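Hypothetical protein PA3499 (Pseudomonas aeruginosa, PDB 2IG8) is of unknown function but belongs to the YjgF-like family and is found as a trimer of identical subunits. Local coordinates at residues B[83-88]-B[92-97]. Numbering follows the deposited sequence.
Sequences VYVTRI and DAIGRA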
ATOM      1  N   VAL B  83       6.079  -5.711   0.421  1.00 20.13           N
ATOM      2  CA  VAL B  83       6.308  -7.127   0.666  1.00 20.25           C
ATOM      3  C   VAL B  83       5.678  -7.480   2.000  1.00 20.51           C
ATOM      4  O   VAL B  83       5.916  -6.799   3.019  1.00 19.84           O
ATOM      5  CB  VAL B  83       7.805  -7.446   0.698  1.00 19.90           C
ATOM      6  CG1 VAL B  83       8.017  -8.969   0.935  1.00 18.04           C
ATOM      7  CG2 VAL B  83       8.468  -6.937  -0.599  1.00 19.73           C
ATOM      8  N   TYR B  84       4.837  -8.501   1.975  1.00 20.39           N
ATOM      9  CA  TYR B  84       4.170  -8.984   3.170  1.00 21.28           C
ATOM     10  C   TYR B  84       4.668 -10.389   3.411  1.00 21.72           C
ATOM     11  O   TYR B  84       4.459 -11.266   2.569  1.00 21.21           O
ATOM     12  CB  TYR B  84       2.655  -9.022   2.956  1.00 23.51           C
ATOM     13  CG  TYR B  84       2.116  -7.726   2.484  1.00 25.10           C
ATOM     14  CD1 TYR B  84       1.937  -6.688   3.379  1.00 26.86           C
ATOM     15  CD2 TYR B  84       1.816  -7.503   1.132  1.00 25.47           C
ATOM     16  CE1 TYR B  84       1.476  -5.451   2.954  1.00 28.10           C
ATOM     17  CE2 TYR B  84       1.345  -6.253   0.701  1.00 27.70           C
ATOM     18  CZ  TYR B  84       1.173  -5.246   1.616  1.00 27.54           C
ATOM     19  OH  TYR B  84       0.681  -3.997   1.242  1.00 30.80           O
ATOM     20  N   VAL B  85       5.302 -10.598   4.565  1.00 21.10           N
ATOM     21  CA  VAL B  85       5.850 -11.888   4.953  1.00 20.31           C
ATOM     22  C   VAL B  85       5.119 -12.423   6.171  1.00 20.08           C
ATOM     23  O   VAL B  85       4.606 -11.666   7.001  1.00 18.39           O
ATOM     24  CB  VAL B  85       7.396 -11.810   5.241  1.00 19.75           C
ATOM     25  CG1 VAL B  85       8.157 -11.367   4.004  1.00 21.60           C
ATOM     26  CG2 VAL B  85       7.712 -10.905   6.493  1.00 19.77           C
ATOM     27  N   THR B  86       5.044 -13.744   6.296  1.00 18.63           N
ATOM     28  CA  THR B  86       4.468 -14.324   7.490  1.00 18.94           C
ATOM     29  C   THR B  86       5.462 -14.435   8.643  1.00 18.08           C
ATOM     30  O   THR B  86       5.052 -14.593   9.786  1.00 17.62           O
ATOM     31  CB  THR B  86       3.864 -15.719   7.211  1.00 19.53           C
ATOM     32  OG1 THR B  86       4.877 -16.557   6.653  1.00 19.03           O
ATOM     33  CG2 THR B  86       2.671 -15.596   6.257  1.00 21.41           C
ATOM     34  N   ARG B  87       6.756 -14.362   8.329  1.00 18.17           N
ATOM     35  CA  ARG B  87       7.835 -14.466   9.304  1.00 18.46           C
ATOM     36  C   ARG B  87       8.843 -13.364   9.026  1.00 18.05           C
ATOM     37  O   ARG B  87       9.564 -13.395   8.007  1.00 16.95           O
ATOM     38  CB  ARG B  87       8.534 -15.843   9.235  1.00 18.39           C
ATOM     39  CG  ARG B  87       7.575 -17.010   9.306  1.00 19.67           C
ATOM     40  CD  ARG B  87       8.296 -18.366   9.308  1.00 20.61           C
ATOM     41  NE  ARG B  87       9.093 -18.530   8.109  1.00 20.73           N
ATOM     42  CZ  ARG B  87       9.655 -19.671   7.716  1.00 21.01           C
ATOM     43  NH1 ARG B  87       9.511 -20.787   8.402  1.00 21.85           N
ATOM     44  NH2 ARG B  87      10.381 -19.675   6.622  1.00 21.65           N
ATOM     45  N   ILE B  88       8.954 -12.407   9.943  1.00 17.91           N
ATOM     46  CA  ILE B  88       9.870 -11.295   9.746  1.00 18.90           C
ATOM     47  C   ILE B  88      11.329 -11.743   9.604  1.00 19.79           C
ATOM     48  O   ILE B  88      12.103 -11.076   8.921  1.00 19.39           O
ATOM     49  CB  ILE B  88       9.764 -10.214  10.846  1.00 19.54           C
ATOM     50  CG1 ILE B  88      10.336  -8.872  10.364  1.00 19.46           C
ATOM     51  CG2 ILE B  88      10.364 -10.687  12.186  1.00 20.80           C
ATOM     52  CD1 ILE B  88       9.492  -8.171   9.320  1.00 20.97           C
ATOM     53  N   ASP B  92      15.667 -11.259   5.111  1.00 20.09           N
ATOM     54  CA  ASP B  92      16.923 -11.334   4.373  1.00 21.16           C
ATOM     55  C   ASP B  92      16.846 -12.291   3.170  1.00 20.19           C
ATOM     56  O   ASP B  92      17.647 -12.189   2.253  1.00 19.85           O
ATOM     57  CB  ASP B  92      18.061 -11.737   5.272  1.00 21.22           C
ATOM     58  CG  ASP B  92      18.455 -10.631   6.247  1.00 25.09           C
ATOM     59  OD1 ASP B  92      18.030  -9.451   6.012  1.00 28.52           O
ATOM     60  OD2 ASP B  92      19.202 -10.948   7.204  1.00 22.70           O
ATOM     61  N   ALA B  93      15.927 -13.246   3.238  1.00 19.63           N
ATOM     62  CA  ALA B  93      15.679 -14.191   2.155  1.00 19.48           C
ATOM     63  C   ALA B  93      15.022 -13.444   0.999  1.00 19.33           C
ATOM     64  O   ALA B  93      15.326 -13.718  -0.156  1.00 20.27           O
ATOM     65  CB  ALA B  93      14.824 -15.313   2.621  1.00 19.59           C
ATOM     66  N   ILE B  94      14.088 -12.541   1.305  1.00 20.09           N
ATOM     67  CA  ILE B  94      13.517 -11.668   0.291  1.00 20.56           C
ATOM     68  C   ILE B  94      14.635 -10.780  -0.314  1.00 20.54           C
ATOM     69  O   ILE B  94      14.719 -10.607  -1.548  1.00 20.02           O
ATOM     70  CB  ILE B  94      12.317 -10.837   0.868  1.00 21.17           C
ATOM     71  CG1 ILE B  94      10.996 -11.624   0.908  1.00 22.00           C
ATOM     72  CG2 ILE B  94      12.033  -9.675  -0.024  1.00 20.03           C
ATOM     73  CD1 ILE B  94      10.934 -13.013   1.361  1.00 21.65           C
ATOM     74  N   GLY B  95      15.513 -10.246   0.527  1.00 20.89           N
ATOM     75  CA  GLY B  95      16.696  -9.511   0.031  1.00 20.73           C
ATOM     76  C   GLY B  95      17.530 -10.291  -0.993  1.00 21.41           C
ATOM     77  O   GLY B  95      17.856  -9.785  -2.076  1.00 20.13           O
ATOM     78  N   ARG B  96      17.803 -11.553  -0.693  1.00 21.38           N
ATOM     79  CA  ARG B  96      18.575 -12.404  -1.575  1.00 21.72           C
ATOM     80  C   ARG B  96      17.874 -12.596  -2.904  1.00 21.25           C
ATOM     81  O   ARG B  96      18.507 -12.484  -3.924  1.00 19.73           O
ATOM     82  CB  ARG B  96      18.766 -13.775  -0.963  1.00 22.35           C
ATOM     83  CG  ARG B  96      19.966 -13.901  -0.114  1.00 25.57           C
ATOM     84  CD  ARG B  96      20.140 -15.347   0.325  1.00 25.52           C
ATOM     85  NE  ARG B  96      21.304 -15.515   1.207  1.00 27.14           N
ATOM     86  CZ  ARG B  96      21.367 -15.110   2.475  1.00 25.82           C
ATOM     87  NH1 ARG B  96      20.342 -14.452   3.072  1.00 25.20           N
ATOM     88  NH2 ARG B  96      22.476 -15.363   3.142  1.00 20.42           N
ATOM     89  N   ALA B  97      16.561 -12.837  -2.855  1.00 20.46           N
ATOM     90  CA  ALA B  97      15.725 -12.969  -4.054  1.00 21.39           C
ATOM     91  C   ALA B  97      15.815 -11.718  -4.944  1.00 21.45           C
ATOM     92  O   ALA B  97      16.030 -11.803  -6.156  1.00 19.51           O
ATOM     93  CB  ALA B  97      14.287 -13.246  -3.684  1.00 19.78           C
TER
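Ile94 packs against Val83 and Val85 where helix 91-101 lies on strand 78-85, the first two elements of a beta-alpha-beta unit that strand 110-115 completes, as in the YjgF-like fold. The contact is small and purely apolar: 113 Å² is buried in total, no hydrogen bond crosses it, and all three touching residues are buried. Val83 and Val85 stand two positions apart on the strand, so both side chains emerge from the face that meets the helix, while Tyr84 between them turns to the other face and packs on Thr112 of the third subunit. Ile94 buries the most surface: its CG1 lies 4.0 Å from CG1 of Val83, its CG2 lies 4.2 Å from that same methyl, and CD1, ending the CG1 branch, meets Val85. With CG1 anti to the backbone N (chi1 -179°), it is this methyl of Val83 that comes nearest to Ile94. The side chains of Val83 and Ile94 pass alongside each other in opposite directions, as do those of Val85 and Ile94. Val126, on the neighbouring strand 126-133, touches all three residues, and Leu113 of strand 110-115 touches both valines, so side chains of three adjacent strands meet here, while helix 53-70 packs against helix 91-101 through Ala93 and Ala97. The CG1-CD1 bond of Ile94 runs across the line to Val85, and CD1 lies 4.2 Å from CG1 of Val85.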